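Local atomic coordinates of 3,5-epimerase/4-reductase (Arabidopsis thaliana, PDB entry 4QQR), a protein that epimerises dTDP-4-keto-6-deoxy-glucose at C3' and C5' and then reduces the product with NADPH to give dTDP-beta-L-rhamnose. Residues 55-60 / 102-107; 121-124 / 128-131; 222-227 / 267-272. All coordinates share one frame; numbering follows the deposited sequence.

Contact 1. Residues 55-60 / 102-107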
ATOM      1  N   ASP A  55      -6.312  23.503  -4.226  1.00 54.38           N
ATOM      2  CA  ASP A  55      -7.377  23.571  -3.241  1.00 52.73           C
ATOM      3  C   ASP A  55      -6.903  24.140  -1.904  1.00 53.20           C
ATOM      4  O   ASP A  55      -7.582  24.986  -1.332  1.00 53.15           O
ATOM      5  CB  ASP A  55      -7.983  22.182  -3.007  1.00 52.76           C
ATOM      6  CG  ASP A  55      -8.709  21.640  -4.216  1.00 53.88           C
ATOM      7  OD1 ASP A  55      -8.534  22.202  -5.316  1.00 60.80           O
ATOM      8  OD2 ASP A  55      -9.453  20.644  -4.064  1.00 53.51           O
ATOM      9  N   ILE A  56      -5.759  23.673  -1.401  1.00 48.93           N
ATOM     10  CA  ILE A  56      -5.306  24.124  -0.083  1.00 52.18           C
ATOM     11  C   ILE A  56      -4.991  25.616  -0.103  1.00 54.38           C
ATOM     12  O   ILE A  56      -5.267  26.339   0.856  1.00 51.61           O
ATOM     13  CB  ILE A  56      -4.069  23.361   0.429  1.00 51.91           C
ATOM     14  CG1 ILE A  56      -4.274  21.842   0.344  1.00 48.56           C
ATOM     15  CG2 ILE A  56      -3.708  23.816   1.840  1.00 45.54           C
ATOM     16  CD1 ILE A  56      -5.133  21.267   1.395  1.00 44.14           C
ATOM     17  N   GLU A  57      -4.428  26.091  -1.209  1.00 58.03           N
ATOM     18  CA  GLU A  57      -4.109  27.513  -1.312  1.00 61.26           C
ATOM     19  C   GLU A  57      -5.345  28.381  -1.578  1.00 58.54           C
ATOM     20  O   GLU A  57      -5.482  29.479  -1.028  1.00 55.63           O
ATOM     21  CB  GLU A  57      -3.011  27.744  -2.346  1.00 61.22           C
ATOM     22  CG  GLU A  57      -1.796  26.851  -2.105  1.00 65.81           C
ATOM     23  CD  GLU A  57      -0.486  27.517  -2.475  1.00 72.32           C
ATOM     24  OE1 GLU A  57      -0.150  28.542  -1.837  1.00 75.85           O
ATOM     25  OE2 GLU A  57       0.206  27.010  -3.393  1.00 70.66           O
ATOM     26  N   SER A  58      -6.248  27.865  -2.405  1.00 57.29           N
ATOM     27  CA  SER A  58      -7.510  28.536  -2.696  1.00 51.41           C
ATOM     28  C   SER A  58      -8.423  28.647  -1.463  1.00 53.30           C
ATOM     29  O   SER A  58      -9.000  29.707  -1.213  1.00 53.52           O
ATOM     30  CB  SER A  58      -8.223  27.823  -3.848  1.00 51.60           C
ATOM     31  OG  SER A  58      -9.479  28.410  -4.120  1.00 58.24           O
ATOM     32  N   VAL A  59      -8.543  27.563  -0.690  1.00 55.14           N
ATOM     33  CA  VAL A  59      -9.443  27.514   0.478  1.00 52.02           C
ATOM     34  C   VAL A  59      -8.782  28.008   1.767  1.00 53.33           C
ATOM     35  O   VAL A  59      -9.461  28.507   2.677  1.00 50.42           O
ATOM     36  CB  VAL A  59      -9.980  26.086   0.709  1.00 50.13           C
ATOM     37  CG1 VAL A  59     -10.938  26.026   1.907  1.00 50.56           C
ATOM     38  CG2 VAL A  59     -10.678  25.589  -0.533  1.00 55.75           C
ATOM     39  N   LYS A  60      -7.459  27.873   1.829  1.00 52.46           N
ATOM     40  CA  LYS A  60      -6.702  28.164   3.040  1.00 52.25           C
ATOM     41  C   LYS A  60      -7.367  27.528   4.266  1.00 51.19           C
ATOM     42  O   LYS A  60      -7.686  28.224   5.243  1.00 55.07           O
ATOM     43  CB  LYS A  60      -6.552  29.678   3.218  1.00 54.75           C
ATOM     44  CG  LYS A  60      -5.844  30.375   2.066  1.00 55.07           C
ATOM     45  CD  LYS A  60      -6.375  31.804   1.863  1.00 57.62           C
ATOM     46  CE  LYS A  60      -6.398  32.189   0.373  1.00 56.20           C
ATOM     47  NZ  LYS A  60      -5.589  33.399   0.075  1.00 63.67           N
ATOM     48  N   ARG A 102       0.454  16.991   5.621  1.00 40.35           N
ATOM     49  CA  ARG A 102       1.527  16.890   6.593  1.00 42.07           C
ATOM     50  C   ARG A 102       2.552  17.998   6.375  1.00 42.96           C
ATOM     51  O   ARG A 102       2.911  18.710   7.314  1.00 41.61           O
ATOM     52  CB  ARG A 102       2.195  15.518   6.522  1.00 44.05           C
ATOM     53  CG  ARG A 102       3.252  15.337   7.572  1.00 42.36           C
ATOM     54  CD  ARG A 102       4.070  14.099   7.310  1.00 47.28           C
ATOM     55  NE  ARG A 102       5.281  14.082   8.129  1.00 49.74           N
ATOM     56  CZ  ARG A 102       6.458  14.542   7.722  1.00 46.63           C
ATOM     57  NH1 ARG A 102       6.592  15.043   6.503  1.00 42.24           N
ATOM     58  NH2 ARG A 102       7.502  14.491   8.532  1.00 50.53           N
ATOM     59  N   GLU A 103       3.004  18.149   5.128  1.00 42.14           N
ATOM     60  CA  GLU A 103       3.883  19.247   4.772  1.00 42.77           C
ATOM     61  C   GLU A 103       3.324  20.596   5.248  1.00 49.10           C
ATOM     62  O   GLU A 103       4.069  21.426   5.777  1.00 50.45           O
ATOM     63  CB  GLU A 103       4.132  19.273   3.265  1.00 48.17           C
ATOM     64  CG  GLU A 103       5.462  19.959   2.852  1.00 51.64           C
ATOM     65  CD  GLU A 103       5.308  21.445   2.471  1.00 64.13           C
ATOM     66  OE1 GLU A 103       4.150  21.914   2.284  1.00 60.62           O
ATOM     67  OE2 GLU A 103       6.354  22.144   2.350  1.00 66.45           O
ATOM     68  N   LYS A 104       2.013  20.802   5.098  1.00 47.38           N
ATOM     69  CA  LYS A 104       1.414  22.095   5.427  1.00 46.69           C
ATOM     70  C   LYS A 104       0.975  22.242   6.883  1.00 44.38           C
ATOM     71  O   LYS A 104       0.405  23.271   7.260  1.00 43.52           O
ATOM     72  CB  LYS A 104       0.272  22.446   4.461  1.00 43.19           C
ATOM     73  CG  LYS A 104       0.744  22.644   3.030  1.00 47.97           C
ATOM     74  CD  LYS A 104      -0.041  23.732   2.321  1.00 58.07           C
ATOM     75  CE  LYS A 104       0.630  24.169   1.004  1.00 58.35           C
ATOM     76  NZ  LYS A 104      -0.080  25.330   0.365  1.00 59.59           N
ATOM     77  N   GLY A 105       1.254  21.228   7.698  1.00 40.02           N
ATOM     78  CA  GLY A 105       0.862  21.259   9.096  1.00 36.39           C
ATOM     79  C   GLY A 105      -0.620  21.008   9.329  1.00 37.49           C
ATOM     80  O   GLY A 105      -1.110  21.125  10.446  1.00 40.97           O
ATOM     81  N   LEU A 106      -1.332  20.645   8.270  1.00 41.44           N
ATOM     82  CA  LEU A 106      -2.788  20.476   8.325  1.00 44.27           C
ATOM     83  C   LEU A 106      -3.217  19.091   8.838  1.00 43.49           C
ATOM     84  O   LEU A 106      -2.743  18.043   8.349  1.00 40.57           O
ATOM     85  CB  LEU A 106      -3.408  20.740   6.942  1.00 42.73           C
ATOM     86  CG  LEU A 106      -4.099  22.060   6.530  1.00 46.66           C
ATOM     87  CD1 LEU A 106      -4.114  23.126   7.633  1.00 41.14           C
ATOM     88  CD2 LEU A 106      -3.519  22.618   5.206  1.00 44.77           C
ATOM     89  N   VAL A 107      -4.117  19.102   9.826  1.00 43.77           N
ATOM     90  CA  VAL A 107      -4.783  17.883  10.301  1.00 40.76           C
ATOM     91  C   VAL A 107      -5.783  17.345   9.270  1.00 42.21           C
ATOM     92  O   VAL A 107      -6.576  18.076   8.676  1.00 39.07           O
ATOM     93  CB  VAL A 107      -5.498  18.096  11.637  1.00 43.53           C
ATOM     94  CG1 VAL A 107      -6.262  16.839  12.032  1.00 40.79           C
ATOM     95  CG2 VAL A 107      -4.489  18.479  12.729  1.00 47.40           C
TER
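Ile56 and Leu106 point toward each other tip to tip, Ile56 CG2 standing 3.6 Å from Leu106 CD2. The chi1 of Ile56, -51°, puts CG1 beside the backbone N and sets CG2 anti to that N, where it meets both neighbours on the other segment. The second is Lys104: its aliphatic chain slides past Ile56 in the opposite direction, and Lys104 CD passes 3.7 Å from Ile56 CG2. Beyond that point the lysine crosses Glu57 at about a right angle. Lys104 NZ ends 3.4 Å from Glu57 CG and 3.9 Å from Glu57 OE1, a long salt bridge with no hydrogen bond across the segments, and so a loose pairing at the exposed margin. Leu16 of strand 14-18 and Pro61 also touch Ile56, which is buried. On the other segment the chain leaves helix 80-103 through a Schellman motif, in which Gly105 takes a positive phi of 76° and its N bonds back to Arg102 O at 3.0 Å. That turn separates Lys104 from Leu106 while both still face Ile56. The contact thus joins the last turns of helix 49-59 to the exit from helix 80-103; these are the connecting helices of two successive beta-alpha-beta crossovers in a Rossmann fold.

Contact 2. Residues 121-124 / 128-131. With ZN (zinc ion), chain C.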
ATOM      1  N   SER A 121      -9.416 -16.462  17.809  1.00 57.36           N
ATOM      2  CA  SER A 121      -9.085 -17.129  19.075  1.00 57.75           C
ATOM      3  C   SER A 121      -8.854 -16.179  20.262  1.00 56.20           C
ATOM      4  O   SER A 121      -9.038 -16.562  21.421  1.00 58.97           O
ATOM      5  CB  SER A 121      -7.834 -17.989  18.903  1.00 56.34           C
ATOM      6  OG  SER A 121      -6.726 -17.369  19.535  1.00 56.39           O
ATOM      7  N   GLY A 122      -8.429 -14.954  19.973  1.00 54.81           N
ATOM      8  CA  GLY A 122      -8.075 -14.004  21.017  1.00 56.70           C
ATOM      9  C   GLY A 122      -9.094 -12.889  21.127  1.00 57.08           C
ATOM     10  O   GLY A 122      -9.013 -12.041  22.024  1.00 55.61           O
ATOM     11  N   HIS A 123     -10.042 -12.883  20.189  1.00 55.74           N
ATOM     12  CA  HIS A 123     -11.200 -11.990  20.237  1.00 55.91           C
ATOM     13  C   HIS A 123     -12.438 -12.756  19.754  1.00 55.32           C
ATOM     14  O   HIS A 123     -12.981 -12.473  18.683  1.00 52.73           O
ATOM     15  CB  HIS A 123     -10.979 -10.742  19.369  1.00 53.66           C
ATOM     16  CG  HIS A 123      -9.580 -10.217  19.400  1.00 53.67           C
ATOM     17  ND1 HIS A 123      -8.526 -10.864  18.775  1.00 51.68           N
ATOM     18  CD2 HIS A 123      -9.047  -9.114  19.976  1.00 53.51           C
ATOM     19  CE1 HIS A 123      -7.417 -10.183  18.969  1.00 52.67           C
ATOM     20  NE2 HIS A 123      -7.702  -9.112  19.690  1.00 54.23           N
ATOM     21  N   PRO A 124     -12.889 -13.740  20.548  1.00 57.26           N
ATOM     22  CA  PRO A 124     -13.926 -14.647  20.034  1.00 56.10           C
ATOM     23  C   PRO A 124     -15.323 -14.038  19.967  1.00 53.00           C
ATOM     24  O   PRO A 124     -15.636 -13.103  20.707  1.00 55.31           O
ATOM     25  CB  PRO A 124     -13.892 -15.821  21.017  1.00 57.68           C
ATOM     26  CG  PRO A 124     -13.276 -15.262  22.284  1.00 60.47           C
ATOM     27  CD  PRO A 124     -12.434 -14.084  21.912  1.00 56.55           C
ATOM     28  N   GLY A 128     -17.078 -10.258  24.164  1.00 61.73           N
ATOM     29  CA  GLY A 128     -17.010  -8.869  24.576  1.00 59.40           C
ATOM     30  C   GLY A 128     -15.596  -8.312  24.486  1.00 53.86           C
ATOM     31  O   GLY A 128     -15.352  -7.168  24.870  1.00 51.36           O
ATOM     32  N   ILE A 129     -14.664  -9.123  23.993  1.00 52.01           N
ATOM     33  CA  ILE A 129     -13.302  -8.658  23.748  1.00 55.86           C
ATOM     34  C   ILE A 129     -13.186  -8.109  22.333  1.00 53.82           C
ATOM     35  O   ILE A 129     -13.351  -8.853  21.357  1.00 54.42           O
ATOM     36  CB  ILE A 129     -12.257  -9.777  23.935  1.00 56.78           C
ATOM     37  CG1 ILE A 129     -12.285 -10.280  25.380  1.00 59.51           C
ATOM     38  CG2 ILE A 129     -10.869  -9.274  23.546  1.00 55.85           C
ATOM     39  CD1 ILE A 129     -12.307  -9.159  26.421  1.00 56.83           C
ATOM     40  N   GLY A 130     -12.902  -6.813  22.227  1.00 51.03           N
ATOM     41  CA  GLY A 130     -12.869  -6.137  20.945  1.00 48.13           C
ATOM     42  C   GLY A 130     -11.464  -5.794  20.490  1.00 49.42           C
ATOM     43  O   GLY A 130     -10.544  -5.679  21.305  1.00 52.12           O
ATOM     44  N   PHE A 131     -11.306  -5.643  19.179  1.00 46.67           N
ATOM     45  CA  PHE A 131     -10.025  -5.292  18.588  1.00 47.15           C
ATOM     46  C   PHE A 131      -9.626  -3.867  18.904  1.00 50.01           C
ATOM     47  O   PHE A 131     -10.454  -2.952  18.904  1.00 49.55           O
ATOM     48  CB  PHE A 131     -10.070  -5.468  17.081  1.00 47.67           C
ATOM     49  CG  PHE A 131      -9.995  -6.899  16.638  1.00 50.27           C
ATOM     50  CD1 PHE A 131      -8.810  -7.616  16.766  1.00 43.36           C
ATOM     51  CD2 PHE A 131     -11.104  -7.523  16.078  1.00 45.79           C
ATOM     52  CE1 PHE A 131      -8.728  -8.920  16.344  1.00 44.85           C
ATOM     53  CE2 PHE A 131     -11.031  -8.843  15.662  1.00 47.43           C
ATOM     54  CZ  PHE A 131      -9.837  -9.541  15.799  1.00 50.80           C
TER
HETATM   55 ZN    ZN C 401      -6.877  -7.253  21.056  1.00 79.81          ZN
HETATM   56  O   HOH W   1     -16.720  -9.869  21.100  1.00 49.93           O
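Ile129 meets both Gly122 and His123 through one methyl: Ile129 CG2 lies 3.7 Å from Gly122 O and 4.0 Å from His123 CD2, approaching the imidazole obliquely. The remainder of the side chain leads away from the other segment. The backbone of Ile129 takes part as well, its O resting 3.6 Å from His123 CB. Next comes Gly130, whose carbonyl O sits at the edge of the imidazole, near the ring plane and 4.0 Å from CD2 of His123. Both segments belong to the long loop between strand 107-113 and helix 143-155 of the Rossmann fold, and here the loop carries a zinc site: His123 NE2 reaches the zinc ion at 2.5 Å, and Asp135 binds the same ion. At the other ring nitrogen, ND1 is hydrogen-bonded to Asp120 OD2, which fixes the ring's rotation and would be expected to strengthen NE2 as a ligand. Phe131 then stacks on the imidazole. With chi1 at -76°, Phe131 CG lies beside its backbone N and anti to the carbonyl carbon, which brings the ring to the imidazole face. The ring centroids are 3.9 Å apart with the planes at 30°, so the rings are face to face but not parallel, and Phe131 CE1 lies over the centre of the imidazole. His123 CB adds a CH-pi contact, 4.2 Å from the Phe131 ring centroid and 19° off the ring normal. An alanine in place of Phe131 would remove the aromatic face beneath the imidazole and is likely to let the zinc ligand tilt about its bonds to the metal and Asp120. Phe117 meets the Phe131 ring too, while Phe131 O accepts from Asn220 ND2.

Contact 3. Residues 222-227 / 267-272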
ATOM      1  N   THR A 222     -16.808   3.196  16.058  1.00 39.21           N
ATOM      2  CA  THR A 222     -18.116   2.581  16.097  1.00 35.18           C
ATOM      3  C   THR A 222     -18.590   2.863  17.499  1.00 35.41           C
ATOM      4  O   THR A 222     -17.782   3.196  18.356  1.00 31.53           O
ATOM      5  CB  THR A 222     -18.024   1.078  15.861  1.00 35.85           C
ATOM      6  OG1 THR A 222     -16.917   0.541  16.595  1.00 39.27           O
ATOM      7  CG2 THR A 222     -17.790   0.800  14.406  1.00 36.80           C
ATOM      8  N   ASN A 223     -19.896   2.773  17.723  1.00 39.09           N
ATOM      9  CA  ASN A 223     -20.455   2.951  19.056  1.00 39.25           C
ATOM     10  C   ASN A 223     -20.039   1.788  19.922  1.00 36.91           C
ATOM     11  O   ASN A 223     -19.809   0.693  19.408  1.00 40.05           O
ATOM     12  CB  ASN A 223     -21.980   3.024  19.002  1.00 38.85           C
ATOM     13  CG  ASN A 223     -22.467   4.266  18.320  1.00 39.37           C
ATOM     14  OD1 ASN A 223     -22.422   4.362  17.099  1.00 43.89           O
ATOM     15  ND2 ASN A 223     -22.934   5.232  19.099  1.00 40.19           N
ATOM     16  N   PRO A 224     -19.902   2.026  21.233  1.00 39.15           N
ATOM     17  CA  PRO A 224     -19.591   0.941  22.174  1.00 39.11           C
ATOM     18  C   PRO A 224     -20.621  -0.186  22.101  1.00 38.47           C
ATOM     19  O   PRO A 224     -21.787   0.084  21.846  1.00 41.23           O
ATOM     20  CB  PRO A 224     -19.629   1.642  23.531  1.00 36.03           C
ATOM     21  CG  PRO A 224     -19.223   3.049  23.236  1.00 37.02           C
ATOM     22  CD  PRO A 224     -19.755   3.358  21.852  1.00 40.04           C
ATOM     23  N   GLY A 225     -20.184  -1.430  22.294  1.00 41.22           N
ATOM     24  CA  GLY A 225     -21.073  -2.581  22.243  1.00 38.17           C
ATOM     25  C   GLY A 225     -21.311  -3.185  20.859  1.00 42.58           C
ATOM     26  O   GLY A 225     -20.748  -2.732  19.855  1.00 39.00           O
ATOM     27  N   VAL A 226     -22.163  -4.211  20.809  1.00 41.99           N
ATOM     28  CA  VAL A 226     -22.525  -4.853  19.549  1.00 42.51           C
ATOM     29  C   VAL A 226     -24.039  -5.071  19.404  1.00 44.16           C
ATOM     30  O   VAL A 226     -24.724  -5.292  20.406  1.00 42.95           O
ATOM     31  CB  VAL A 226     -21.806  -6.202  19.402  1.00 45.12           C
ATOM     32  CG1 VAL A 226     -20.317  -5.983  19.164  1.00 44.60           C
ATOM     33  CG2 VAL A 226     -22.028  -7.069  20.643  1.00 38.95           C
ATOM     34  N   VAL A 227     -24.552  -4.970  18.170  1.00 40.46           N
ATOM     35  CA  VAL A 227     -25.900  -5.470  17.822  1.00 44.11           C
ATOM     36  C   VAL A 227     -25.863  -6.561  16.759  1.00 44.97           C
ATOM     37  O   VAL A 227     -25.070  -6.505  15.818  1.00 42.67           O
ATOM     38  CB  VAL A 227     -26.873  -4.403  17.233  1.00 42.92           C
ATOM     39  CG1 VAL A 227     -27.960  -4.032  18.227  1.00 43.43           C
ATOM     40  CG2 VAL A 227     -26.133  -3.193  16.666  1.00 42.44           C
ATOM     41  N   LEU A 267     -15.233  -3.946  17.933  1.00 42.96           N
ATOM     42  CA  LEU A 267     -14.132  -2.985  18.005  1.00 41.40           C
ATOM     43  C   LEU A 267     -14.150  -2.350  19.378  1.00 44.54           C
ATOM     44  O   LEU A 267     -15.184  -1.825  19.796  1.00 36.11           O
ATOM     45  CB  LEU A 267     -14.301  -1.891  16.945  1.00 39.84           C
ATOM     46  CG  LEU A 267     -13.517  -1.981  15.634  1.00 38.95           C
ATOM     47  CD1 LEU A 267     -13.169  -3.404  15.288  1.00 39.70           C
ATOM     48  CD2 LEU A 267     -14.288  -1.347  14.495  1.00 38.63           C
ATOM     49  N   ASP A 268     -13.012  -2.403  20.077  1.00 44.51           N
ATOM     50  CA  ASP A 268     -12.881  -1.806  21.406  1.00 40.01           C
ATOM     51  C   ASP A 268     -13.086  -0.288  21.350  1.00 39.69           C
ATOM     52  O   ASP A 268     -12.374   0.413  20.641  1.00 41.33           O
ATOM     53  CB  ASP A 268     -11.504  -2.124  21.989  1.00 46.00           C
ATOM     54  CG  ASP A 268     -11.446  -1.945  23.506  1.00 47.75           C
ATOM     55  OD1 ASP A 268     -10.799  -2.788  24.175  1.00 55.47           O
ATOM     56  OD2 ASP A 268     -12.038  -0.975  24.032  1.00 40.10           O
ATOM     57  N   ALA A 269     -14.049   0.218  22.114  1.00 40.21           N
ATOM     58  CA  ALA A 269     -14.380   1.643  22.067  1.00 42.55           C
ATOM     59  C   ALA A 269     -13.755   2.466  23.197  1.00 43.31           C
ATOM     60  O   ALA A 269     -14.040   3.659  23.327  1.00 47.22           O
ATOM     61  CB  ALA A 269     -15.902   1.850  22.026  1.00 38.70           C
ATOM     62  N   THR A 270     -12.902   1.836  23.997  1.00 40.46           N
ATOM     63  CA  THR A 270     -12.258   2.495  25.131  1.00 41.73           C
ATOM     64  C   THR A 270     -11.629   3.842  24.781  1.00 43.30           C
ATOM     65  O   THR A 270     -11.909   4.860  25.429  1.00 46.81           O
ATOM     66  CB  THR A 270     -11.199   1.579  25.756  1.00 41.99           C
ATOM     67  OG1 THR A 270     -11.831   0.365  26.174  1.00 43.19           O
ATOM     68  CG2 THR A 270     -10.535   2.244  26.940  1.00 37.00           C
ATOM     69  N   LYS A 271     -10.804   3.852  23.743  1.00 37.61           N
ATOM     70  CA  LYS A 271     -10.107   5.067  23.353  1.00 38.37           C
ATOM     71  C   LYS A 271     -11.041   6.201  22.935  1.00 40.65           C
ATOM     72  O   LYS A 271     -10.822   7.335  23.327  1.00 45.38           O
ATOM     73  CB  LYS A 271      -9.072   4.773  22.267  1.00 42.71           C
ATOM     74  CG  LYS A 271      -8.185   5.950  21.863  1.00 41.94           C
ATOM     75  CD  LYS A 271      -7.236   5.497  20.775  1.00 41.38           C
ATOM     76  CE  LYS A 271      -6.260   6.571  20.351  1.00 40.20           C
ATOM     77  NZ  LYS A 271      -5.162   5.941  19.539  1.00 37.31           N
ATOM     78  N   LEU A 272     -12.084   5.907  22.162  1.00 42.70           N
ATOM     79  CA  LEU A 272     -13.061   6.944  21.783  1.00 42.39           C
ATOM     80  C   LEU A 272     -13.893   7.417  22.978  1.00 43.30           C
ATOM     81  O   LEU A 272     -14.178   8.612  23.098  1.00 41.76           O
ATOM     82  CB  LEU A 272     -14.001   6.463  20.668  1.00 39.41           C
ATOM     83  CG  LEU A 272     -14.287   7.436  19.520  1.00 42.26           C
ATOM     84  CD1 LEU A 272     -15.769   7.590  19.254  1.00 39.60           C
ATOM     85  CD2 LEU A 272     -13.627   8.809  19.744  1.00 45.34           C
TER
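The side chains of Thr222 and Leu267 cross at about a right angle at the C-terminal edge of the Rossmann sheet, where the chain has just left strand 217-220, the last of the six parallel strands. Of all the residues here Thr222 has the largest surface buried by the contact. Its chi1 of 43° tucks OG1 between the backbone N and the carbonyl carbon, and from there OG1 lies 3.6 Å from Leu267 CB and 3.9 Å from Leu267 CD2. The other branch, Thr222 CG2, approaches the same Leu267 methyl at 4.1 Å, so both branches of the threonine meet this methyl from the same side. Asn220 packs against Leu267 as well. Ala269, next in buried area, aims its single methyl at the proline: Ala269 CB is 3.7 Å from Pro224 CG, with the neighbouring ring carbons Pro224 CB and CD a little farther off. No hydrogen bond spans the two segments, and the pairing rests on these van der Waals contacts. The close approach of the backbones, with CA atoms of Pro224 and Ala269 5.3 Å apart, fits the small size of the alanine side chain. Ala269 occupies the N-cap position of helix 270-275, and the residue before it forms an Asx turn: Asp268 OD2 accepts from Thr270 N at 2.9 Å (162° at the hydrogen) and, on its syn side, from Thr270 OG1.

In the fold
From the N terminus, contact 1 is made first: helix 49-59 meets the chain just past helix 80-103 across a gap of 41 residues that includes strand 63-66. Contact 2 follows as a short closure with three intervening residues, in the loop after strand 107-113. Contact 3 brings the exit of strand 217-220 back to the start of helix 270-275, with helix 229-239 in between. The three run in series, neither nested nor crossed. Contacts 1 and 2 lie on opposite sides of the chain's centre, their centres about 39 Å apart. Contacts 2 and 3 touch, with a probable hydrogen bond from Asp268 N to Phe131 O (2.9 Å), joining the zinc-carrying loop to the 267-272 segment.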